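Local atomic coordinates of extracellular ligand-binding receptor (Rhodopseudomonas palustris, PDB entry 3SG0), a protein that probably serves as the solute-binding component of a transport system for aromatic acids, and holds benzoyl-formic acid in its pocket. Residues 27-38 against 61-72; 242-250 against 264-273. One frame throughout, in Å; residues are numbered along the deposited sequence.

Overall arrangement
The chain has the two-lobed build of a type I periplasmic binding protein, and the two contacts lie on opposite sides of its centre. Contact 1, which closes before contact 2 begins, pairs neighbouring parallel strands, 28-34 and 61-69, in the mixed sheet of one lobe. Contact 2 joins strand 242-244, at the edge of the four-stranded parallel sheet of the other lobe, to strand 266-269 of a separate antiparallel sheet. Their centres are about 28 Å apart and their nearest atoms about 12 Å. Benzoyl-formic acid lies between the lobes: His247 and Gly248 of contact 2 line its pocket, while the side chain of Ser35 in contact 1 stays about 8 Å away.

Contact 1 (27-38 against 61-72)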
loop_
_atom_site.group_PDB
_atom_site.type_symbol
_atom_site.label_atom_id
_atom_site.label_comp_id
_atom_site.label_asym_id
_atom_site.label_seq_id
_atom_site.Cartn_x
_atom_site.Cartn_y
_atom_site.Cartn_z
ATOM N N GLU A 27 9.839 13.044 24.709
ATOM C CA GLU A 27 10.646 12.480 23.637
ATOM C C GLU A 27 9.802 12.548 22.374
ATOM O O GLU A 27 8.670 13.015 22.426
ATOM C CB GLU A 27 11.017 11.030 23.954
ATOM C CG GLU A 27 9.877 10.019 23.800
ATOM C CD GLU A 27 9.042 9.829 25.057
ATOM O OE1 GLU A 27 8.478 8.726 25.229
ATOM O OE2 GLU A 27 8.938 10.773 25.868
ATOM N N ILE A 28 10.338 12.082 21.250
ATOM C CA ILE A 28 9.551 12.010 20.023
ATOM C C ILE A 28 8.586 10.834 20.137
ATOM O O ILE A 28 8.972 9.747 20.573
ATOM C CB ILE A 28 10.456 11.853 18.798
ATOM C CG1 ILE A 28 11.342 13.093 18.648
ATOM C CG2 ILE A 28 9.621 11.637 17.552
ATOM C CD1 ILE A 28 12.430 12.957 17.602
ATOM N N LYS A 29 7.332 11.052 19.757
ATOM C CA LYS A 29 6.309 10.012 19.873
ATOM C C LYS A 29 5.634 9.786 18.541
ATOM O O LYS A 29 5.217 10.738 17.876
ATOM C CB LYS A 29 5.271 10.403 20.916
ATOM C CG LYS A 29 5.819 10.530 22.323
ATOM C CD LYS A 29 4.714 10.924 23.280
ATOM C CE LYS A 29 5.191 10.908 24.718
ATOM N NZ LYS A 29 4.048 11.072 25.660
ATOM N N ILE A 30 5.551 8.524 18.137
ATOM C CA ILE A 30 4.979 8.154 16.851
ATOM C C ILE A 30 3.814 7.215 17.124
ATOM O O ILE A 30 3.992 6.184 17.790
ATOM C CB ILE A 30 6.009 7.406 15.984
ATOM C CG1 ILE A 30 7.304 8.211 15.820
ATOM C CG2 ILE A 30 5.403 7.020 14.644
ATOM C CD1 ILE A 30 7.170 9.469 15.022
ATOM N N GLY A 31 2.625 7.561 16.648
ATOM C CA GLY A 31 1.463 6.701 16.798
ATOM C C GLY A 31 1.203 5.930 15.528
ATOM O O GLY A 31 1.334 6.486 14.437
ATOM N N ILE A 32 0.823 4.663 15.653
ATOM C CA ILE A 32 0.562 3.822 14.494
ATOM C C ILE A 32 -0.744 3.067 14.706
ATOM O O ILE A 32 -0.953 2.474 15.766
ATOM C CB ILE A 32 1.696 2.793 14.276
ATOM C CG1 ILE A 32 3.074 3.460 14.348
ATOM C CG2 ILE A 32 1.517 2.086 12.944
ATOM C CD1 ILE A 32 4.230 2.462 14.416
ATOM N N THR A 33 -1.628 3.107 13.717
ATOM C CA THR A 33 -2.796 2.237 13.694
ATOM C C THR A 33 -2.706 1.390 12.440
ATOM O O THR A 33 -2.437 1.898 11.345
ATOM C CB THR A 33 -4.120 3.036 13.797
ATOM O OG1 THR A 33 -5.231 2.131 13.898
ATOM C CG2 THR A 33 -4.324 3.993 12.629
HETATM N N MSE A 34 -2.879 0.080 12.608
HETATM C CA MSE A 34 -2.752 -0.845 11.488
HETATM C C MSE A 34 -3.785 -1.944 11.602
HETATM O O MSE A 34 -4.291 -2.232 12.697
HETATM C CB MSE A 34 -1.354 -1.455 11.427
HETATM C CG MSE A 34 -0.994 -2.312 12.632
HETATM SE SE MSE A 34 -0.048 -1.343 14.069
HETATM C CE MSE A 34 1.670 -1.200 13.156
ATOM N N SER A 35 -4.096 -2.557 10.468
ATOM C CA SER A 35 -5.124 -3.590 10.414
ATOM C C SER A 35 -4.506 -4.961 10.672
ATOM O O SER A 35 -4.334 -5.763 9.768
ATOM C CB SER A 35 -5.847 -3.553 9.064
ATOM O OG SER A 35 -6.358 -2.251 8.784
ATOM N N ALA A 36 -4.126 -5.196 11.922
ATOM C CA ALA A 36 -3.434 -6.424 12.301
ATOM C C ALA A 36 -4.367 -7.627 12.418
ATOM O O ALA A 36 -3.906 -8.765 12.460
ATOM C CB ALA A 36 -2.646 -6.217 13.592
ATOM N N SER A 37 -5.668 -7.377 12.466
ATOM C CA SER A 37 -6.678 -8.426 12.425
ATOM C C SER A 37 -7.777 -7.962 11.472
ATOM O O SER A 37 -7.755 -6.822 10.993
ATOM C CB SER A 37 -7.232 -8.728 13.818
ATOM O OG SER A 37 -7.747 -7.564 14.432
ATOM N N GLY A 38 -8.725 -8.843 11.165
ATOM C CA GLY A 38 -9.723 -8.561 10.149
ATOM C C GLY A 38 -9.197 -8.909 8.769
ATOM O O GLY A 38 -8.115 -9.473 8.636
ATOM N N GLU A 61 17.366 12.328 19.828
ATOM C CA GLU A 61 16.207 12.221 20.702
ATOM C C GLU A 61 15.681 10.800 20.727
ATOM O O GLU A 61 15.676 10.110 19.703
ATOM C CB GLU A 61 15.085 13.140 20.217
ATOM C CG GLU A 61 15.406 14.619 20.274
ATOM C CD GLU A 61 15.387 15.160 21.686
ATOM O OE1 GLU A 61 14.568 14.678 22.498
ATOM O OE2 GLU A 61 16.192 16.066 21.982
ATOM N N LYS A 62 15.216 10.369 21.892
ATOM C CA LYS A 62 14.541 9.084 21.994
ATOM C C LYS A 62 13.231 9.128 21.219
ATOM O O LYS A 62 12.569 10.166 21.161
ATOM C CB LYS A 62 14.268 8.724 23.458
ATOM C CG LYS A 62 13.644 7.345 23.637
ATOM C CD LYS A 62 13.467 6.970 25.103
ATOM C CE LYS A 62 12.310 7.719 25.742
ATOM N NZ LYS A 62 11.977 7.167 27.085
ATOM N N VAL A 63 12.870 7.997 20.624
ATOM C CA VAL A 63 11.617 7.866 19.896
ATOM C C VAL A 63 10.842 6.709 20.507
ATOM O O VAL A 63 11.392 5.620 20.695
ATOM C CB VAL A 63 11.864 7.567 18.409
ATOM C CG1 VAL A 63 10.541 7.471 17.648
ATOM C CG2 VAL A 63 12.757 8.631 17.790
ATOM N N THR A 64 9.578 6.952 20.838
ATOM C CA THR A 64 8.697 5.929 21.378
ATOM C C THR A 64 7.550 5.706 20.395
ATOM O O THR A 64 6.952 6.670 19.906
ATOM C CB THR A 64 8.114 6.381 22.717
ATOM O OG1 THR A 64 9.184 6.619 23.644
ATOM C CG2 THR A 64 7.176 5.320 23.282
ATOM N N TYR A 65 7.240 4.441 20.122
ATOM C CA TYR A 65 6.174 4.066 19.202
ATOM C C TYR A 65 4.986 3.535 19.982
ATOM O O TYR A 65 5.150 2.769 20.937
ATOM C CB TYR A 65 6.673 2.990 18.239
ATOM C CG TYR A 65 7.849 3.462 17.422
ATOM C CD1 TYR A 65 7.651 4.178 16.250
ATOM C CD2 TYR A 65 9.157 3.226 17.831
ATOM C CE1 TYR A 65 8.711 4.637 15.503
ATOM C CE2 TYR A 65 10.231 3.686 17.083
ATOM C CZ TYR A 65 9.997 4.389 15.919
ATOM O OH TYR A 65 11.045 4.857 15.158
ATOM N N PHE A 66 3.792 3.940 19.564
ATOM C CA PHE A 66 2.544 3.492 20.164
ATOM C C PHE A 66 1.706 2.879 19.070
ATOM O O PHE A 66 1.116 3.607 18.271
ATOM C CB PHE A 66 1.800 4.685 20.751
ATOM C CG PHE A 66 2.570 5.411 21.811
ATOM C CD1 PHE A 66 2.389 5.100 23.150
ATOM C CD2 PHE A 66 3.484 6.400 21.478
ATOM C CE1 PHE A 66 3.099 5.764 24.139
ATOM C CE2 PHE A 66 4.198 7.068 22.462
ATOM C CZ PHE A 66 4.004 6.746 23.795
ATOM N N ALA A 67 1.660 1.551 19.018
ATOM C CA ALA A 67 1.014 0.825 17.933
ATOM C C ALA A 67 -0.293 0.194 18.397
ATOM O O ALA A 67 -0.343 -0.438 19.457
ATOM C CB ALA A 67 1.953 -0.249 17.400
ATOM N N LEU A 68 -1.343 0.361 17.604
ATOM C CA LEU A 68 -2.678 -0.126 17.930
ATOM C C LEU A 68 -3.281 -0.845 16.740
ATOM O O LEU A 68 -3.133 -0.410 15.599
ATOM C CB LEU A 68 -3.595 1.034 18.328
ATOM C CG LEU A 68 -3.213 1.816 19.585
ATOM C CD1 LEU A 68 -4.049 3.082 19.726
ATOM C CD2 LEU A 68 -3.352 0.936 20.819
ATOM N N ASP A 69 -3.983 -1.937 17.009
ATOM C CA ASP A 69 -4.714 -2.665 15.982
ATOM C C ASP A 69 -6.067 -1.989 15.765
ATOM O O ASP A 69 -6.790 -1.707 16.727
ATOM C CB ASP A 69 -4.911 -4.104 16.470
ATOM C CG ASP A 69 -5.616 -5.008 15.470
ATOM O OD1 ASP A 69 -5.783 -4.650 14.285
ATOM O OD2 ASP A 69 -5.993 -6.121 15.902
ATOM N N ASP A 70 -6.420 -1.718 14.513
ATOM C CA ASP A 70 -7.746 -1.188 14.194
ATOM C C ASP A 70 -8.701 -2.231 13.623
ATOM O O ASP A 70 -9.825 -1.899 13.263
ATOM C CB ASP A 70 -7.678 0.040 13.275
ATOM C CG ASP A 70 -6.910 -0.217 12.000
ATOM O OD1 ASP A 70 -7.156 -1.246 11.324
ATOM O OD2 ASP A 70 -6.061 0.643 11.661
ATOM N N GLU A 71 -8.262 -3.485 13.538
ATOM C CA GLU A 71 -9.160 -4.589 13.193
ATOM C C GLU A 71 -9.728 -4.452 11.783
ATOM O O GLU A 71 -10.742 -5.069 11.465
ATOM C CB GLU A 71 -10.281 -4.736 14.233
ATOM C CG GLU A 71 -9.718 -5.043 15.597
ATOM C CD GLU A 71 -10.760 -5.268 16.670
ATOM O OE1 GLU A 71 -11.978 -5.228 16.376
ATOM O OE2 GLU A 71 -10.332 -5.493 17.824
ATOM N N SER A 72 -9.069 -3.672 10.928
ATOM C CA SER A 72 -9.588 -3.388 9.578
ATOM C C SER A 72 -10.905 -2.610 9.627
ATOM O O SER A 72 -11.689 -2.668 8.681
ATOM C CB SER A 72 -9.798 -4.673 8.754
ATOM O OG SER A 72 -8.653 -5.513 8.739
#
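Asp70 reaches back across the ends of two parallel strands to the hydroxyls of Thr33 and Ser35. Its CB lies 3.3 Å from Thr33 OG1, and its CG is close to Met34 O, which accepts the bond from Asp70 N. OD2 accepts from Thr33 OG1 at 2.8 Å, met on the anti side and 20° out of the carboxylate plane, and also bonds to Ser96. OD1 turns its syn lone pair to Ser35 OG (2.8 Å), leaving the anti one for Ser72 N in an Asx turn. With CG lodged between its own N and carbonyl carbon (chi1 55°), the carboxylate reaches the 33-35 strand end, where these bonds fix its rotation.

Asp69 OD2 receives Ser37 OG at 2.7 Å through the syn lone pair, and OD1 takes Glu71 N from above the plane in a second Asx turn. At the far end, Glu27 bends at chi2 (-89°) to bring the anti lone pair of OE1 to Thr64 OG1, 2.7 Å away.

Between these ends runs a parallel ladder from Ile28 N to Asp70 N. On one face Ile30 lies beside Tyr65, pointing the same way, with Ile30 CB 3.6 Å from Tyr65 CD1. On the other, the stem of Lys29 meets the Phe66 ring at its edge, with CG 3.8 Å from CE2.

Joined through helix 41-50, the strands form a beta-alpha-beta crossover of the Rossmann-like lobe. Strand 92-94 bonds to the other side of 28-34. Helix 306-328 covers the Ile30 and Tyr65 face, and helix 74-86 packs on the face of Phe66 and Leu68.

Contact 2 (242-250 against 264-273); sequences AIYQTHGVA and GAIFAGEAFS. With 173 (benzoyl-formic acid), chain B.
His247 and Glu270 meet at about a right angle, their ring and carboxylate planes 45° apart. Their bond is short and straight: His247 ND1 gives its proton to the syn lone pair of Glu270 OE2 at 2.5 Å (169° at the hydrogen), with OE2 in the ring plane. NE2 is bonded to Asp143, so both ring nitrogens are held and the rotation of the imidazole is fixed; two carboxylate partners would probably favour a charged ring. One face of that ring is turned to benzoyl-formic acid, whose C1E lies 3.6 Å from His247 CD2.

With CG between the backbone N and the carbonyl carbon (chi1 61°), the ring of Phe267 lies against the turn at 246-250, where Val249 slides past it in the opposite direction and sets CG2 over the face in a CH-pi contact, 4.2 Å from the centroid. Ala250 CB reaches Phe267 CZ at 3.7 Å. Nearer the start, Tyr244 and Ile266 lie side by side, and Gln245 N bonds to Ile266 O; waters bridge the backbones where they part.

Strand 242-244 is the outermost of its parallel sheet, bonded to 217-221, with helix 228-236 against Ile243; strand 266-269 edges the antiparallel sheet beside 373-378, where Phe267 touches Ile375.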
loop_
_atom_site.group_PDB
_atom_site.type_symbol
_atom_site.label_atom_id
_atom_site.label_comp_id
_atom_site.label_asym_id
_atom_site.label_seq_id
_atom_site.Cartn_x
_atom_site.Cartn_y
_atom_site.Cartn_z
ATOM N N ALA A 242 -5.707 -15.544 -18.939
ATOM C CA ALA A 242 -4.837 -14.783 -18.051
ATOM C C ALA A 242 -5.631 -14.111 -16.940
ATOM O O ALA A 242 -6.727 -13.593 -17.169
ATOM C CB ALA A 242 -4.068 -13.744 -18.840
ATOM N N ILE A 243 -5.067 -14.119 -15.734
ATOM C CA ILE A 243 -5.650 -13.392 -14.618
ATOM C C ILE A 243 -4.641 -12.368 -14.112
ATOM O O ILE A 243 -3.457 -12.669 -13.921
ATOM C CB ILE A 243 -6.089 -14.348 -13.496
ATOM C CG1 ILE A 243 -7.219 -15.259 -13.990
ATOM C CG2 ILE A 243 -6.541 -13.557 -12.276
ATOM C CD1 ILE A 243 -7.619 -16.332 -12.992
ATOM N N TYR A 244 -5.122 -11.146 -13.940
ATOM C CA TYR A 244 -4.310 -10.036 -13.466
ATOM C C TYR A 244 -4.798 -9.617 -12.092
ATOM O O TYR A 244 -6.002 -9.644 -11.820
ATOM C CB TYR A 244 -4.407 -8.879 -14.457
ATOM C CG TYR A 244 -3.869 -9.302 -15.791
ATOM C CD1 TYR A 244 -2.504 -9.366 -16.006
ATOM C CD2 TYR A 244 -4.715 -9.711 -16.812
ATOM C CE1 TYR A 244 -1.990 -9.788 -17.213
ATOM C CE2 TYR A 244 -4.207 -10.133 -18.029
ATOM C CZ TYR A 244 -2.849 -10.175 -18.215
ATOM O OH TYR A 244 -2.339 -10.600 -19.420
ATOM N N GLN A 245 -3.861 -9.267 -11.216
ATOM C CA GLN A 245 -4.197 -8.797 -9.882
ATOM C C GLN A 245 -3.547 -7.429 -9.689
ATOM O O GLN A 245 -3.212 -6.755 -10.668
ATOM C CB GLN A 245 -3.768 -9.817 -8.818
ATOM C CG GLN A 245 -4.561 -11.129 -8.864
ATOM C CD GLN A 245 -5.538 -11.298 -7.702
ATOM O OE1 GLN A 245 -5.904 -10.341 -7.019
ATOM N NE2 GLN A 245 -5.959 -12.534 -7.467
ATOM N N THR A 246 -3.401 -7.025 -8.432
ATOM C CA THR A 246 -2.837 -5.732 -8.053
ATOM C C THR A 246 -1.766 -5.941 -6.995
ATOM O O THR A 246 -1.609 -7.040 -6.458
ATOM C CB THR A 246 -3.890 -4.801 -7.433
ATOM O OG1 THR A 246 -4.289 -5.321 -6.155
ATOM C CG2 THR A 246 -5.096 -4.632 -8.344
ATOM N N HIS A 247 -1.055 -4.868 -6.655
ATOM C CA HIS A 247 -0.024 -4.945 -5.628
ATOM C C HIS A 247 -0.559 -5.262 -4.231
ATOM O O HIS A 247 0.224 -5.463 -3.305
ATOM C CB HIS A 247 0.864 -3.696 -5.621
ATOM C CG HIS A 247 0.137 -2.407 -5.376
ATOM N ND1 HIS A 247 0.808 -1.205 -5.293
ATOM C CD2 HIS A 247 -1.178 -2.117 -5.206
ATOM C CE1 HIS A 247 -0.059 -0.232 -5.083
ATOM N NE2 HIS A 247 -1.272 -0.756 -5.027
ATOM N N GLY A 248 -1.882 -5.317 -4.072
ATOM C CA GLY A 248 -2.470 -5.833 -2.845
ATOM C C GLY A 248 -2.150 -7.302 -2.606
ATOM O O GLY A 248 -2.331 -7.785 -1.483
ATOM N N VAL A 249 -1.675 -8.015 -3.626
ATOM C CA VAL A 249 -1.402 -9.439 -3.469
ATOM C C VAL A 249 0.074 -9.759 -3.263
ATOM O O VAL A 249 0.442 -10.930 -3.185
ATOM C CB VAL A 249 -1.949 -10.280 -4.660
ATOM C CG1 VAL A 249 -3.398 -9.903 -4.965
ATOM C CG2 VAL A 249 -1.059 -10.165 -5.904
ATOM N N ALA A 250 0.913 -8.728 -3.155
ATOM C CA ALA A 250 2.367 -8.880 -3.235
ATOM C C ALA A 250 3.009 -9.440 -1.961
ATOM O O ALA A 250 4.157 -9.110 -1.634
ATOM C CB ALA A 250 2.997 -7.553 -3.637
ATOM N N GLY A 264 1.408 -17.638 -12.318
ATOM C CA GLY A 264 1.229 -16.882 -13.539
ATOM C C GLY A 264 0.500 -15.560 -13.382
ATOM O O GLY A 264 0.421 -14.795 -14.341
ATOM N N ALA A 265 -0.038 -15.281 -12.197
ATOM C CA ALA A 265 -0.678 -13.988 -11.976
ATOM C C ALA A 265 0.321 -12.866 -12.239
ATOM O O ALA A 265 1.497 -12.981 -11.886
ATOM C CB ALA A 265 -1.221 -13.887 -10.560
ATOM N N ILE A 266 -0.153 -11.783 -12.845
ATOM C CA ILE A 266 0.670 -10.619 -13.127
ATOM C C ILE A 266 -0.010 -9.397 -12.530
ATOM O O ILE A 266 -1.238 -9.283 -12.568
ATOM C CB ILE A 266 0.883 -10.446 -14.650
ATOM C CG1 ILE A 266 1.784 -11.566 -15.177
ATOM C CG2 ILE A 266 1.463 -9.070 -14.974
ATOM C CD1 ILE A 266 1.815 -11.688 -16.687
ATOM N N PHE A 267 0.786 -8.497 -11.969
ATOM C CA PHE A 267 0.271 -7.236 -11.442
ATOM C C PHE A 267 1.325 -6.153 -11.578
ATOM O O PHE A 267 2.518 -6.455 -11.705
ATOM C CB PHE A 267 -0.175 -7.366 -9.975
ATOM C CG PHE A 267 0.925 -7.773 -9.011
ATOM C CD1 PHE A 267 1.642 -6.824 -8.294
ATOM C CD2 PHE A 267 1.207 -9.111 -8.797
ATOM C CE1 PHE A 267 2.625 -7.209 -7.394
ATOM C CE2 PHE A 267 2.196 -9.502 -7.907
ATOM C CZ PHE A 267 2.895 -8.553 -7.202
ATOM N N ALA A 268 0.895 -4.900 -11.567
ATOM C CA ALA A 268 1.827 -3.788 -11.488
ATOM C C ALA A 268 2.094 -3.496 -10.017
ATOM O O ALA A 268 1.158 -3.317 -9.229
ATOM C CB ALA A 268 1.252 -2.566 -12.185
ATOM N N GLY A 269 3.363 -3.453 -9.638
ATOM C CA GLY A 269 3.731 -3.238 -8.257
ATOM C C GLY A 269 5.056 -2.527 -8.082
ATOM O O GLY A 269 5.550 -1.816 -8.968
ATOM N N GLU A 270 5.619 -2.727 -6.898
ATOM C CA GLU A 270 6.741 -1.943 -6.402
ATOM C C GLU A 270 8.094 -2.587 -6.648
ATOM O O GLU A 270 8.207 -3.807 -6.769
ATOM C CB GLU A 270 6.589 -1.707 -4.894
ATOM C CG GLU A 270 5.486 -0.742 -4.502
ATOM C CD GLU A 270 4.090 -1.320 -4.652
ATOM O OE1 GLU A 270 3.791 -2.385 -4.067
ATOM O OE2 GLU A 270 3.287 -0.665 -5.347
ATOM N N ALA A 271 9.130 -1.753 -6.638
ATOM C CA ALA A 271 10.505 -2.216 -6.792
ATOM C C ALA A 271 10.821 -3.359 -5.848
ATOM O O ALA A 271 11.479 -4.320 -6.239
ATOM C CB ALA A 271 11.471 -1.071 -6.568
ATOM N N PHE A 272 10.352 -3.266 -4.607
ATOM C CA PHE A 272 10.598 -4.304 -3.604
ATOM C C PHE A 272 10.297 -5.692 -4.158
ATOM O O PHE A 272 11.040 -6.648 -3.911
ATOM C CB PHE A 272 9.722 -4.008 -2.382
ATOM C CG PHE A 272 9.808 -5.019 -1.256
ATOM C CD1 PHE A 272 10.545 -4.736 -0.109
ATOM C CD2 PHE A 272 9.091 -6.203 -1.304
ATOM C CE1 PHE A 272 10.583 -5.631 0.954
ATOM C CE2 PHE A 272 9.135 -7.103 -0.242
ATOM C CZ PHE A 272 9.886 -6.811 0.885
ATOM N N SER A 273 9.192 -5.817 -4.886
ATOM C CA SER A 273 8.754 -7.127 -5.366
ATOM C C SER A 273 9.621 -7.683 -6.485
ATOM O O SER A 273 9.676 -8.897 -6.685
ATOM C CB SER A 273 7.308 -7.051 -5.848
ATOM O OG SER A 273 6.444 -6.645 -4.799
HETATM O O1B 173 B . -5.373 0.415 0.155
HETATM C C1 173 B . -5.898 -0.638 0.403
HETATM O O1A 173 B . -7.221 -0.752 0.813
HETATM C C2 173 B . -5.211 -1.931 0.054
HETATM O O2 173 B . -5.822 -2.958 0.046
HETATM C C1G 173 B . -3.740 -1.873 -0.215
HETATM C C2D 173 B . -2.846 -1.068 0.722
HETATM C C2E 173 B . -1.358 -0.976 0.452
HETATM C C3 173 B . -0.780 -1.684 -0.772
HETATM C C1E 173 B . -1.709 -2.485 -1.704
HETATM C C1D 173 B . -3.195 -2.594 -1.433
HETATM O O HOH W 1 -2.595 -15.754 -15.385
HETATM O O HOH W 2 -1.388 -13.324 -15.842
HETATM O O HOH W 3 -1.956 -4.319 -11.307
HETATM O O HOH W 4 -1.488 -2.931 -8.823
HETATM O O HOH W 5 6.641 -8.399 -2.789
#